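Side-chain contacts in GST N-terminal domain-containing protein (Pseudomonas syringae pv. tomato, PDB 3IC8), which is of unknown function but belongs to the glutathione transferase-like proteins and may bind glutathione: residues A[69-74]-A[81-86]; A[191-196]-A[201-206]; A[285-288]-A[294-297]; A[36-41]-A[49-54]; A[14-19]-A[218-223]. One frame throughout, in Å; residues are numbered along the deposited sequence.

Interaction 1 (A[69-74]-A[81-86]); sequences MARRLE and AFYPQG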
# COMPACT_ATOMS: atom_id res chain seq x y z
N MSE A 69 18.20 -8.43 -23.73
CA MSE A 69 18.67 -7.89 -22.49
C MSE A 69 18.21 -8.76 -21.35
O MSE A 69 18.92 -8.97 -20.41
CB MSE A 69 18.15 -6.48 -22.32
CG MSE A 69 18.64 -5.75 -21.13
SE MSE A 69 17.80 -4.05 -20.81
CE MSE A 69 16.91 -4.43 -19.21
N ALA A 70 17.01 -9.28 -21.47
CA ALA A 70 16.46 -10.14 -20.46
C ALA A 70 17.26 -11.40 -20.31
O ALA A 70 17.50 -11.83 -19.23
CB ALA A 70 15.07 -10.49 -20.80
N ARG A 71 17.66 -11.99 -21.40
CA ARG A 71 18.50 -13.15 -21.34
C ARG A 71 19.89 -12.95 -20.77
O ARG A 71 20.40 -13.81 -20.13
CB ARG A 71 18.52 -13.86 -22.68
CG ARG A 71 17.21 -14.49 -22.92
CD ARG A 71 17.06 -15.08 -24.26
NE ARG A 71 15.66 -15.33 -24.53
CZ ARG A 71 15.01 -16.41 -24.15
NH1 ARG A 71 15.61 -17.35 -23.50
NH2 ARG A 71 13.76 -16.54 -24.45
N ARG A 72 20.51 -11.83 -21.06
CA ARG A 72 21.77 -11.45 -20.47
C ARG A 72 21.63 -11.24 -18.99
O ARG A 72 22.48 -11.58 -18.25
CB ARG A 72 22.34 -10.23 -21.14
CG ARG A 72 23.64 -9.79 -20.62
CD ARG A 72 24.59 -10.95 -20.51
NE ARG A 72 25.88 -10.59 -19.95
CZ ARG A 72 26.21 -10.74 -18.69
NH1 ARG A 72 25.36 -11.21 -17.82
NH2 ARG A 72 27.40 -10.40 -18.28
N LEU A 73 20.52 -10.65 -18.58
CA LEU A 73 20.23 -10.47 -17.18
C LEU A 73 20.07 -11.77 -16.45
O LEU A 73 20.52 -11.93 -15.35
CB LEU A 73 18.98 -9.64 -17.02
CG LEU A 73 19.11 -8.15 -17.26
CD1 LEU A 73 17.83 -7.44 -16.98
CD2 LEU A 73 20.25 -7.54 -16.51
N GLU A 74 19.40 -12.71 -17.09
CA GLU A 74 19.13 -14.00 -16.56
C GLU A 74 20.43 -14.72 -16.31
O GLU A 74 20.55 -15.45 -15.37
CB GLU A 74 18.24 -14.77 -17.52
CG GLU A 74 17.75 -16.08 -17.02
CD GLU A 74 16.34 -16.03 -16.52
OE1 GLU A 74 15.65 -17.05 -16.57
OE2 GLU A 74 15.92 -14.98 -16.08
N ALA A 81 13.59 -15.55 -11.78
CA ALA A 81 13.76 -15.82 -13.18
C ALA A 81 12.73 -15.20 -14.07
O ALA A 81 11.56 -15.25 -13.83
CB ALA A 81 13.82 -17.28 -13.43
N PHE A 82 13.23 -14.60 -15.13
CA PHE A 82 12.44 -14.17 -16.25
C PHE A 82 11.81 -15.34 -16.95
O PHE A 82 10.72 -15.24 -17.40
CB PHE A 82 13.27 -13.40 -17.24
CG PHE A 82 13.52 -11.99 -16.85
CD1 PHE A 82 12.53 -11.24 -16.34
CD2 PHE A 82 14.74 -11.45 -16.98
CE1 PHE A 82 12.77 -9.98 -16.00
CE2 PHE A 82 14.95 -10.20 -16.64
CZ PHE A 82 13.98 -9.48 -16.14
N TYR A 83 12.49 -16.47 -17.03
CA TYR A 83 11.90 -17.62 -17.68
C TYR A 83 11.85 -18.85 -16.82
O TYR A 83 12.74 -19.63 -16.84
CB TYR A 83 12.69 -17.97 -18.92
CG TYR A 83 12.87 -16.83 -19.84
CD1 TYR A 83 13.95 -16.01 -19.71
CD2 TYR A 83 11.98 -16.58 -20.83
CE1 TYR A 83 14.12 -15.00 -20.52
CE2 TYR A 83 12.16 -15.56 -21.66
CZ TYR A 83 13.23 -14.77 -21.49
OH TYR A 83 13.45 -13.73 -22.31
N PRO A 84 10.77 -19.03 -16.11
CA PRO A 84 10.65 -20.09 -15.13
C PRO A 84 10.76 -21.48 -15.72
O PRO A 84 10.22 -21.70 -16.78
CB PRO A 84 9.24 -19.88 -14.63
CG PRO A 84 8.90 -18.60 -14.99
CD PRO A 84 9.54 -18.28 -16.22
N GLN A 85 11.41 -22.39 -15.02
CA GLN A 85 11.64 -23.71 -15.56
C GLN A 85 10.37 -24.43 -15.88
O GLN A 85 9.49 -24.53 -15.06
CB GLN A 85 12.40 -24.56 -14.58
CG GLN A 85 13.77 -24.05 -14.23
CD GLN A 85 14.84 -25.11 -14.34
OE1 GLN A 85 15.83 -24.91 -15.02
NE2 GLN A 85 14.65 -26.21 -13.65
N GLY A 86 10.30 -24.95 -17.08
CA GLY A 86 9.16 -25.69 -17.56
C GLY A 86 8.10 -24.86 -18.21
O GLY A 86 7.12 -25.36 -18.66
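Glu74 closes the tight part of this contact on Phe82 and Tyr83. Its carboxylate takes two consecutive backbone N-H groups from the loop. Glu74 OE2 uses its syn lone pair for Phe82 N at 2.9 Å. Glu74 OE1 accepts Tyr83 N at 3.2 Å, with the donor 29° out of the carboxylate plane. The two bonds restrain rotation of the carboxylate. CG lies anti to the backbone N (chi1 -173°), and a bend at chi2 then turns the carboxylate onto the loop.

Phe82 sits on the buried side. The rim of its ring meets Ala70 O near the ring plane, and Leu73 CD1 lies 4.0 Å from Phe82 CE2. The looser side is carried by partly exposed residues. The Arg71 guanidinium lies flat on one face of the Tyr83 ring, planes 23° apart, with Arg71 CZ 4.0 Å from the centroid of the Tyr83 ring. This is a stacked cation-pi pair, offset toward the ring's rim.

Glu74 OE2 also has a salt bridge to Lys25. The Phe82 and Tyr83 side chains pack on Ile180, at the start of helix 180-193. The contact thus ties helix 66-76 to the loop leading into helix 88-110, with helix 16-25 alongside.

Interaction 2 (A[191-196]-A[201-206]); sequences FLKQTP and FVDDYP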
# COMPACT_ATOMS: atom_id res chain seq x y z
N PHE A 191 1.17 2.68 -20.33
CA PHE A 191 0.82 3.76 -21.21
C PHE A 191 -0.59 4.25 -20.94
O PHE A 191 -0.83 5.42 -20.90
CB PHE A 191 0.95 3.35 -22.68
CG PHE A 191 2.35 3.29 -23.17
CD1 PHE A 191 2.94 4.38 -23.74
CD2 PHE A 191 3.08 2.14 -23.09
CE1 PHE A 191 4.22 4.31 -24.19
CE2 PHE A 191 4.34 2.09 -23.52
CZ PHE A 191 4.92 3.17 -24.07
N LEU A 192 -1.53 3.35 -20.75
CA LEU A 192 -2.91 3.71 -20.49
C LEU A 192 -3.12 4.46 -19.20
O LEU A 192 -3.91 5.34 -19.13
CB LEU A 192 -3.82 2.51 -20.56
CG LEU A 192 -4.26 1.86 -21.87
CD1 LEU A 192 -4.36 2.71 -23.06
CD2 LEU A 192 -3.51 0.64 -22.13
N LYS A 193 -2.36 4.11 -18.18
CA LYS A 193 -2.44 4.70 -16.87
C LYS A 193 -2.06 6.17 -16.82
O LYS A 193 -2.38 6.84 -15.91
CB LYS A 193 -1.59 3.91 -15.91
CG LYS A 193 -2.10 2.55 -15.61
CD LYS A 193 -3.34 2.59 -14.79
CE LYS A 193 -3.03 2.53 -13.34
NZ LYS A 193 -4.22 2.56 -12.53
N GLN A 194 -1.38 6.64 -17.85
CA GLN A 194 -0.89 7.99 -17.97
C GLN A 194 -1.95 9.08 -18.08
O GLN A 194 -1.69 10.22 -17.82
CB GLN A 194 0.09 8.09 -19.13
CG GLN A 194 1.30 7.23 -19.03
CD GLN A 194 1.98 7.31 -17.71
OE1 GLN A 194 2.05 6.35 -16.99
NE2 GLN A 194 2.48 8.46 -17.38
N THR A 195 -3.13 8.69 -18.52
CA THR A 195 -4.16 9.61 -18.87
C THR A 195 -5.48 9.24 -18.25
O THR A 195 -5.82 8.11 -18.13
CB THR A 195 -4.33 9.60 -20.35
OG1 THR A 195 -3.55 10.64 -20.91
CG2 THR A 195 -5.73 9.79 -20.69
N PRO A 196 -6.23 10.25 -17.86
CA PRO A 196 -7.53 10.05 -17.26
C PRO A 196 -8.48 9.43 -18.23
O PRO A 196 -9.29 8.63 -17.84
CB PRO A 196 -7.95 11.47 -16.95
CG PRO A 196 -6.73 12.15 -16.70
CD PRO A 196 -5.65 11.53 -17.45
N PHE A 201 -9.47 1.95 -19.56
CA PHE A 201 -9.13 0.80 -20.33
C PHE A 201 -8.45 -0.25 -19.48
O PHE A 201 -8.62 -1.41 -19.73
CB PHE A 201 -8.24 1.18 -21.49
CG PHE A 201 -8.95 1.88 -22.57
CD1 PHE A 201 -9.96 1.27 -23.25
CD2 PHE A 201 -8.59 3.15 -22.92
CE1 PHE A 201 -10.59 1.91 -24.23
CE2 PHE A 201 -9.23 3.78 -23.88
CZ PHE A 201 -10.24 3.17 -24.54
N VAL A 202 -7.76 0.18 -18.44
CA VAL A 202 -7.32 -0.71 -17.40
C VAL A 202 -8.23 -0.81 -16.18
O VAL A 202 -8.54 -1.88 -15.74
CB VAL A 202 -5.98 -0.30 -16.90
CG1 VAL A 202 -5.46 -1.31 -15.97
CG2 VAL A 202 -5.06 -0.12 -18.00
N ASP A 203 -8.66 0.31 -15.63
CA ASP A 203 -9.33 0.35 -14.35
C ASP A 203 -10.69 -0.36 -14.30
O ASP A 203 -11.15 -0.72 -13.25
CB ASP A 203 -9.40 1.78 -13.82
CG ASP A 203 -8.05 2.32 -13.41
OD1 ASP A 203 -7.12 1.55 -13.29
OD2 ASP A 203 -7.90 3.51 -13.22
N ASP A 204 -11.29 -0.54 -15.46
CA ASP A 204 -12.55 -1.22 -15.63
C ASP A 204 -12.47 -2.69 -15.34
O ASP A 204 -13.47 -3.34 -15.19
CB ASP A 204 -13.08 -1.04 -17.02
CG ASP A 204 -13.72 0.25 -17.20
OD1 ASP A 204 -14.29 0.51 -18.25
OD2 ASP A 204 -13.64 1.04 -16.28
N TYR A 205 -11.27 -3.23 -15.29
CA TYR A 205 -11.10 -4.59 -14.90
C TYR A 205 -10.29 -4.62 -13.66
O TYR A 205 -9.12 -4.40 -13.67
CB TYR A 205 -10.38 -5.31 -16.02
CG TYR A 205 -10.92 -4.94 -17.34
CD1 TYR A 205 -10.54 -3.79 -17.96
CD2 TYR A 205 -11.83 -5.74 -17.97
CE1 TYR A 205 -11.04 -3.44 -19.14
CE2 TYR A 205 -12.33 -5.40 -19.16
CZ TYR A 205 -11.93 -4.25 -19.75
OH TYR A 205 -12.41 -3.90 -20.95
N PRO A 206 -10.96 -4.88 -12.56
CA PRO A 206 -10.38 -4.73 -11.25
C PRO A 206 -9.24 -5.64 -10.95
O PRO A 206 -8.31 -5.20 -10.34
CB PRO A 206 -11.54 -5.06 -10.36
CG PRO A 206 -12.67 -4.64 -11.13
CD PRO A 206 -12.39 -5.08 -12.47
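Lys193 reaches Asp203 through a folded chain. CG stands anti to the carbonyl carbon (chi1 -69°), and further bends at chi2 and chi3 swing the ammonium across to the other segment. Asp203 has the same first torsion, also -69°, and this brings its carboxylate round to meet it. The two side chains cross at about a right angle. Lys193 NZ donates to Asp203 OD1 at 3.2 Å, on the syn lone pair of that oxygen. The pair is a salt bridge. The second oxygen is more distant, with Asp203 OD2 at 3.9 Å from Lys193 NZ.

The rest of the contact is apolar. The side chain of Leu192 leaves its backbone toward the short helix that holds Phe201 and Val202. Leu192 CB meets Val202 CG2 at 3.9 Å. Leu192 CG meets Phe201 CB at 4.1 Å, and here the side chains cross nearly perpendicularly. Leu192 CD1 approaches the Phe201 ring obliquely. Trp156 meets the Phe201 ring edge-to-face, and Leu109 also packs against Phe201, so helices 149-167 and 88-110 cover this apolar side.

The charged pair has partners in another chain. Tyr9 OH of the second subunit hydrogen-bonds both Lys193 NZ and Asp203 OD2. Ser36 OG of that subunit also pairs with Asp203 OD2. The carboxylate is therefore shared between its own chain and the neighbour, with each oxygen engaged. The chemistry implies that this turn between helices 180-193 and 200-203 is part of the subunit interface, where Asp203 and the neighbour's Tyr9 hydroxyl would be expected to balance the buried lysine's charge.

Interaction 3 (A[285-288]-A[294-297]); sequences ILRR and GVVH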
# COMPACT_ATOMS: atom_id res chain seq x y z
N ILE A 285 26.89 -12.28 -32.45
CA ILE A 285 27.87 -11.36 -31.91
C ILE A 285 28.79 -10.75 -32.95
O ILE A 285 29.35 -11.43 -33.76
CB ILE A 285 28.71 -12.04 -30.88
CG1 ILE A 285 27.84 -12.83 -29.95
CG2 ILE A 285 29.40 -11.04 -30.06
CD1 ILE A 285 28.50 -13.20 -28.73
N LEU A 286 28.97 -9.47 -32.87
CA LEU A 286 29.74 -8.87 -33.88
C LEU A 286 30.79 -7.98 -33.27
O LEU A 286 30.56 -7.32 -32.29
CB LEU A 286 28.77 -8.22 -34.85
CG LEU A 286 29.06 -7.02 -35.68
CD1 LEU A 286 27.80 -6.60 -36.34
CD2 LEU A 286 29.54 -5.99 -34.73
N ARG A 287 31.98 -8.04 -33.84
CA ARG A 287 33.15 -7.34 -33.36
C ARG A 287 33.36 -6.11 -34.21
O ARG A 287 33.30 -6.18 -35.38
CB ARG A 287 34.37 -8.24 -33.42
CG ARG A 287 35.64 -7.64 -32.86
CD ARG A 287 36.86 -8.17 -33.58
NE ARG A 287 38.03 -8.27 -32.71
CZ ARG A 287 39.14 -7.55 -32.86
NH1 ARG A 287 39.26 -6.68 -33.83
NH2 ARG A 287 40.14 -7.71 -32.02
N ARG A 288 33.55 -4.97 -33.58
CA ARG A 288 33.87 -3.76 -34.29
C ARG A 288 34.85 -2.96 -33.48
O ARG A 288 34.92 -3.12 -32.30
CB ARG A 288 32.63 -2.95 -34.57
CG ARG A 288 31.78 -2.71 -33.38
CD ARG A 288 30.64 -1.83 -33.70
NE ARG A 288 31.06 -0.50 -34.04
CZ ARG A 288 31.24 0.46 -33.15
NH1 ARG A 288 31.02 0.24 -31.89
NH2 ARG A 288 31.62 1.65 -33.55
N GLY A 294 37.33 1.65 -28.74
CA GLY A 294 38.17 0.49 -28.88
C GLY A 294 37.45 -0.68 -29.44
O GLY A 294 36.48 -0.52 -30.12
N VAL A 295 37.94 -1.86 -29.14
CA VAL A 295 37.33 -3.06 -29.63
C VAL A 295 36.13 -3.40 -28.80
O VAL A 295 36.18 -3.39 -27.60
CB VAL A 295 38.29 -4.21 -29.57
CG1 VAL A 295 37.59 -5.44 -29.97
CG2 VAL A 295 39.44 -3.96 -30.45
N VAL A 296 35.05 -3.72 -29.48
CA VAL A 296 33.78 -3.93 -28.85
C VAL A 296 33.02 -5.09 -29.48
O VAL A 296 33.11 -5.33 -30.65
CB VAL A 296 32.99 -2.67 -28.97
CG1 VAL A 296 31.68 -2.92 -29.52
CG2 VAL A 296 32.93 -1.98 -27.68
N HIS A 297 32.25 -5.79 -28.67
CA HIS A 297 31.40 -6.85 -29.15
C HIS A 297 29.97 -6.39 -29.01
O HIS A 297 29.58 -5.96 -27.96
CB HIS A 297 31.57 -8.09 -28.31
CG HIS A 297 32.70 -8.97 -28.72
ND1 HIS A 297 33.66 -8.59 -29.61
CD2 HIS A 297 33.02 -10.22 -28.34
CE1 HIS A 297 34.52 -9.57 -29.77
NE2 HIS A 297 34.15 -10.57 -29.01
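Val296 O is the polar atom that several groups share. Arg288 N donates to it, Arg288 N to Val296 O measuring 3.0 Å, with an N-H...O angle of 166°. Arg287 CA adds a C-H...O contact to the same Val296 O at 3.4 Å. His297 ND1 makes a weak bond to it from within its own strand. The return bond runs from Val296 N to Arg288 O at 2.9 Å, completing a hydrogen-bonded antiparallel pair.

The side chains divide between two faces. On one face Arg287 and His297 form the non-hydrogen-bonded pair. Arg287 CG comes to the edge of the imidazole, 3.8 Å from His297 CE1. The Arg287 guanidinium reaches on to Val295, where the chain turns a corner, and Val295 CG1 lies over its centre. On the other face Arg288 and Val296 lie side by side and point the same way. With chi1 at 51°, the Arg288 chain starts between its backbone N and carbonyl carbon, and Arg288 CG comes 3.9 Å from Val296 CG1. The Arg288 guanidinium has polar partners outside: Asp290 in a salt bridge, and Ala45 O.

The segments belong to the two arms of an antiparallel beta hairpin, strands 284-290 and 296-300, within the mixed sheet.

Interaction 4 (A[36-41]-A[49-54]); sequences SIMPKP and GYRKTP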
# COMPACT_ATOMS: atom_id res chain seq x y z
N SER A 36 17.79 12.78 -26.65
CA SER A 36 16.70 12.64 -27.59
C SER A 36 17.12 13.02 -29.00
O SER A 36 16.68 12.44 -29.96
CB SER A 36 15.50 13.48 -27.16
OG SER A 36 15.89 14.69 -26.58
N ILE A 37 17.94 14.04 -29.07
CA ILE A 37 18.39 14.67 -30.29
C ILE A 37 19.37 13.84 -31.07
O ILE A 37 20.19 13.18 -30.47
CB ILE A 37 19.13 15.91 -29.92
CG1 ILE A 37 18.20 17.10 -29.94
CG2 ILE A 37 20.28 16.11 -30.81
CD1 ILE A 37 17.65 17.40 -28.64
N MSE A 38 19.31 13.88 -32.40
CA MSE A 38 20.31 13.25 -33.24
C MSE A 38 21.56 14.07 -33.31
O MSE A 38 21.55 15.26 -33.09
CB MSE A 38 19.84 13.06 -34.66
CG MSE A 38 18.83 12.01 -34.84
SE MSE A 38 19.34 10.31 -34.27
CE MSE A 38 17.99 10.16 -32.95
N PRO A 39 22.64 13.44 -33.67
CA PRO A 39 22.72 12.01 -33.71
C PRO A 39 23.14 11.69 -32.30
O PRO A 39 23.15 12.59 -31.48
CB PRO A 39 23.86 11.79 -34.69
CG PRO A 39 24.70 13.01 -34.58
CD PRO A 39 23.98 14.01 -33.74
N LYS A 40 23.49 10.46 -32.00
CA LYS A 40 23.85 10.17 -30.64
C LYS A 40 25.19 9.52 -30.64
O LYS A 40 25.31 8.33 -30.58
CB LYS A 40 22.82 9.26 -30.01
CG LYS A 40 21.42 9.77 -30.07
CD LYS A 40 20.43 8.72 -29.70
CE LYS A 40 19.05 9.10 -30.13
NZ LYS A 40 18.08 9.02 -29.03
N PRO A 41 26.21 10.34 -30.76
CA PRO A 41 27.58 9.91 -31.01
C PRO A 41 28.21 9.06 -29.93
O PRO A 41 28.85 8.09 -30.25
CB PRO A 41 28.32 11.23 -31.15
CG PRO A 41 27.42 12.23 -30.57
CD PRO A 41 26.08 11.79 -30.85
N GLY A 49 26.05 2.40 -34.44
CA GLY A 49 24.93 3.02 -35.09
C GLY A 49 23.53 2.51 -34.85
O GLY A 49 22.61 3.15 -35.25
N TYR A 50 23.36 1.41 -34.15
CA TYR A 50 22.05 1.03 -33.73
C TYR A 50 21.65 2.05 -32.70
O TYR A 50 22.39 2.34 -31.80
CB TYR A 50 22.08 -0.34 -33.10
CG TYR A 50 20.76 -0.85 -32.62
CD1 TYR A 50 19.86 -1.40 -33.49
CD2 TYR A 50 20.42 -0.80 -31.29
CE1 TYR A 50 18.68 -1.86 -33.07
CE2 TYR A 50 19.24 -1.26 -30.87
CZ TYR A 50 18.36 -1.80 -31.76
OH TYR A 50 17.16 -2.26 -31.32
N ARG A 51 20.48 2.63 -32.85
CA ARG A 51 20.08 3.65 -31.92
C ARG A 51 18.79 3.45 -31.19
O ARG A 51 18.26 4.38 -30.65
CB ARG A 51 20.10 5.01 -32.57
CG ARG A 51 21.47 5.44 -32.94
CD ARG A 51 21.50 6.86 -33.27
NE ARG A 51 20.85 7.13 -34.53
CZ ARG A 51 21.47 7.14 -35.69
NH1 ARG A 51 22.75 6.89 -35.77
NH2 ARG A 51 20.78 7.40 -36.78
N LYS A 52 18.27 2.25 -31.15
CA LYS A 52 17.07 2.04 -30.39
C LYS A 52 17.46 1.61 -28.99
O LYS A 52 18.21 0.70 -28.81
CB LYS A 52 16.20 1.00 -31.05
CG LYS A 52 14.77 1.16 -30.72
CD LYS A 52 14.27 0.01 -29.88
CE LYS A 52 13.33 -0.85 -30.66
NZ LYS A 52 11.93 -0.66 -30.23
N THR A 53 16.93 2.30 -28.01
CA THR A 53 17.33 2.11 -26.66
C THR A 53 16.05 1.81 -25.96
O THR A 53 15.03 2.01 -26.52
CB THR A 53 17.93 3.36 -26.12
OG1 THR A 53 17.05 4.45 -26.36
CG2 THR A 53 19.19 3.65 -26.82
N PRO A 54 16.09 1.24 -24.78
CA PRO A 54 17.29 1.11 -23.98
C PRO A 54 18.30 0.08 -24.43
O PRO A 54 17.96 -0.88 -25.06
CB PRO A 54 16.74 0.75 -22.63
CG PRO A 54 15.43 1.22 -22.64
CD PRO A 54 14.91 1.00 -23.97
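Met38 and Arg51 meet at an oblique angle on the protein surface. Met38 is a selenomethionine, and its SE atom lies 3.5 Å from Arg51 NE. The selenium comes to the guanidinium obliquely. The Met38 chain bends at chi2 and chi3, and this turns SE toward the arginine. Arg51 leaves its backbone toward residues 36-41 and bends at chi3 (-71°), so the guanidinium turns off the line of the chain beside the selenium.

Lys40 also slants across Arg51. The touch is between methylene groups, with Lys40 CD 4.2 Å from Arg51 CD. The charged ends keep apart, with Lys40 NZ 6.4 Å from Arg51 NE. Lys40 NZ instead hydrogen-bonds Pro35 O in its own loop. No hydrogen bond or salt bridge links the two segments. The contact is therefore light and made by long side chains, with no buried residue taking part.

The peptide bond before Pro54 is cis, consistent with the cis-proline found ahead of the third strand in thioredoxin-like folds. Lys40 is at the N-cap position, just before helix 41-47, and the Arg51 side chain also packs on Leu43 and Thr44 of that helix. The contact thus bridges the loops at the two ends of helix 41-47, between strand 28-33 and strand 55-58.

Interaction 5 (A[14-19]-A[218-223]); sequences FAEKAR and FGHGSL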
# COMPACT_ATOMS: atom_id res chain seq x y z
N PHE A 14 8.59 4.68 -23.06
CA PHE A 14 9.05 3.58 -23.87
C PHE A 14 10.16 2.76 -23.24
O PHE A 14 10.32 1.62 -23.56
CB PHE A 14 9.38 4.05 -25.27
CG PHE A 14 8.19 4.45 -26.08
CD1 PHE A 14 7.58 3.57 -26.90
CD2 PHE A 14 7.68 5.71 -25.99
CE1 PHE A 14 6.51 3.94 -27.60
CE2 PHE A 14 6.61 6.06 -26.69
CZ PHE A 14 6.03 5.19 -27.49
N ALA A 15 10.90 3.37 -22.34
CA ALA A 15 12.01 2.75 -21.68
C ALA A 15 11.67 2.20 -20.31
O ALA A 15 12.54 1.79 -19.61
CB ALA A 15 13.11 3.71 -21.56
N GLU A 16 10.42 2.23 -19.93
CA GLU A 16 9.99 1.74 -18.64
C GLU A 16 10.15 0.25 -18.43
O GLU A 16 10.47 -0.18 -17.38
CB GLU A 16 8.58 2.21 -18.33
CG GLU A 16 8.11 1.90 -16.97
CD GLU A 16 8.74 2.73 -15.88
OE1 GLU A 16 8.42 2.45 -14.74
OE2 GLU A 16 9.54 3.62 -16.15
N LYS A 17 9.91 -0.53 -19.45
CA LYS A 17 9.97 -1.95 -19.28
C LYS A 17 11.36 -2.36 -18.85
O LYS A 17 11.49 -3.14 -17.96
CB LYS A 17 9.56 -2.67 -20.56
CG LYS A 17 10.00 -4.10 -20.66
CD LYS A 17 9.09 -4.96 -21.47
CE LYS A 17 9.53 -5.08 -22.90
NZ LYS A 17 9.69 -6.47 -23.30
N ALA A 18 12.40 -1.81 -19.44
CA ALA A 18 13.76 -2.17 -19.09
C ALA A 18 14.14 -1.83 -17.67
O ALA A 18 14.86 -2.54 -17.05
CB ALA A 18 14.69 -1.54 -20.01
N ARG A 19 13.65 -0.71 -17.19
CA ARG A 19 13.83 -0.28 -15.84
C ARG A 19 13.19 -1.22 -14.82
O ARG A 19 13.74 -1.48 -13.79
CB ARG A 19 13.23 1.11 -15.72
CG ARG A 19 14.19 2.17 -15.41
CD ARG A 19 14.15 3.37 -16.31
NE ARG A 19 12.83 3.83 -16.71
CZ ARG A 19 12.62 4.66 -17.72
NH1 ARG A 19 13.60 5.11 -18.43
NH2 ARG A 19 11.42 5.01 -18.04
N PHE A 218 7.78 -3.87 -8.27
CA PHE A 218 9.12 -4.39 -8.30
C PHE A 218 10.09 -3.25 -8.42
O PHE A 218 11.23 -3.34 -8.03
CB PHE A 218 9.31 -5.38 -9.44
CG PHE A 218 8.74 -6.73 -9.18
CD1 PHE A 218 9.36 -7.61 -8.34
CD2 PHE A 218 7.60 -7.13 -9.78
CE1 PHE A 218 8.83 -8.83 -8.10
CE2 PHE A 218 7.09 -8.36 -9.54
CZ PHE A 218 7.71 -9.20 -8.70
N GLY A 219 9.63 -2.15 -8.99
CA GLY A 219 10.43 -0.95 -9.05
C GLY A 219 11.54 -0.95 -10.07
O GLY A 219 11.55 -1.75 -10.97
N HIS A 220 12.46 -0.01 -9.91
CA HIS A 220 13.60 0.11 -10.80
C HIS A 220 14.93 -0.34 -10.26
O HIS A 220 15.90 -0.33 -10.97
CB HIS A 220 13.74 1.54 -11.32
CG HIS A 220 12.55 2.07 -12.03
ND1 HIS A 220 12.44 3.39 -12.40
CD2 HIS A 220 11.41 1.48 -12.45
CE1 HIS A 220 11.30 3.59 -13.01
NE2 HIS A 220 10.65 2.44 -13.04
N GLY A 221 15.00 -0.74 -9.01
CA GLY A 221 16.28 -1.12 -8.46
C GLY A 221 17.13 0.01 -7.98
O GLY A 221 16.63 1.03 -7.62
N SER A 222 18.43 -0.17 -7.96
CA SER A 222 19.32 0.86 -7.46
C SER A 222 20.27 1.39 -8.50
O SER A 222 21.02 0.65 -9.05
CB SER A 222 20.14 0.31 -6.31
OG SER A 222 19.72 0.86 -5.10
N LEU A 223 20.26 2.68 -8.74
CA LEU A 223 21.07 3.24 -9.79
C LEU A 223 21.94 4.38 -9.33
O LEU A 223 21.62 5.06 -8.40
CB LEU A 223 20.19 3.69 -10.94
CG LEU A 223 19.32 4.93 -10.78
CD1 LEU A 223 20.10 6.16 -11.03
CD2 LEU A 223 18.14 4.90 -11.66
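Glu16 and His220 make the hydrogen bond of this contact. His220 NE2 donates to Glu16 OE1 at 2.8 Å, with an N-H...O angle of 156°. Glu16 CG lies opposite its backbone N (chi1 -173°), and a bend at chi2 brings the carboxylate to the imidazole. The oxygen lies close to the imidazole plane but is itself met from above the carboxylate plane, 39° out of it. The other oxygen is held by charge. Arg19 NH2 forms a salt bridge to Glu16 OE2 at 3.0 Å, in the guanidinium plane. Both carboxylate oxygens are thus engaged, which should fix its rotation. The arginine also donates to Ser12 O through NH2 and to Tyr9 O through NH1.

Packing is the second kind of interaction. Arg19 and His220 run side by side, pointing the same way. Arg19 CG sits over the imidazole face of His220, 3.8 Å from the ring centroid, in a CH-pi contact.

The third kind is a C-H...O contact, His220 CA to Arg19 O at 3.4 Å.

Strand 222-225 runs parallel to strand 28-33 and is outermost on that side within this chain. The contact joins the turn before it to helix 16-25, the first helix of the thioredoxin-like fold of glutathione transferases.

In the fold
Interaction 2 is the most buried contact, while interaction 4 lies on the surface; interactions 1, 3 and 5 are partly buried. Interactions 1 and 5 touch where helices 66-76 and 16-25 pack, Met69 on Ala18. Interaction 5 also touches interaction 2, through Phe14 and Phe191, and interaction 4, through Pro54. Carboxylates gripped by N-H donors mark interactions 1 and 5. Interaction 2 pairs a carboxylate with a lysine and shares it with the second subunit. Interaction 3 rests on strand-to-strand backbone bonds and interaction 4 on side-chain packing alone. Interactions 3 and 5 reach the same sheet, though their nearest atoms are about 17 Å apart. The segments of interactions 2 and 4 both touch the second subunit.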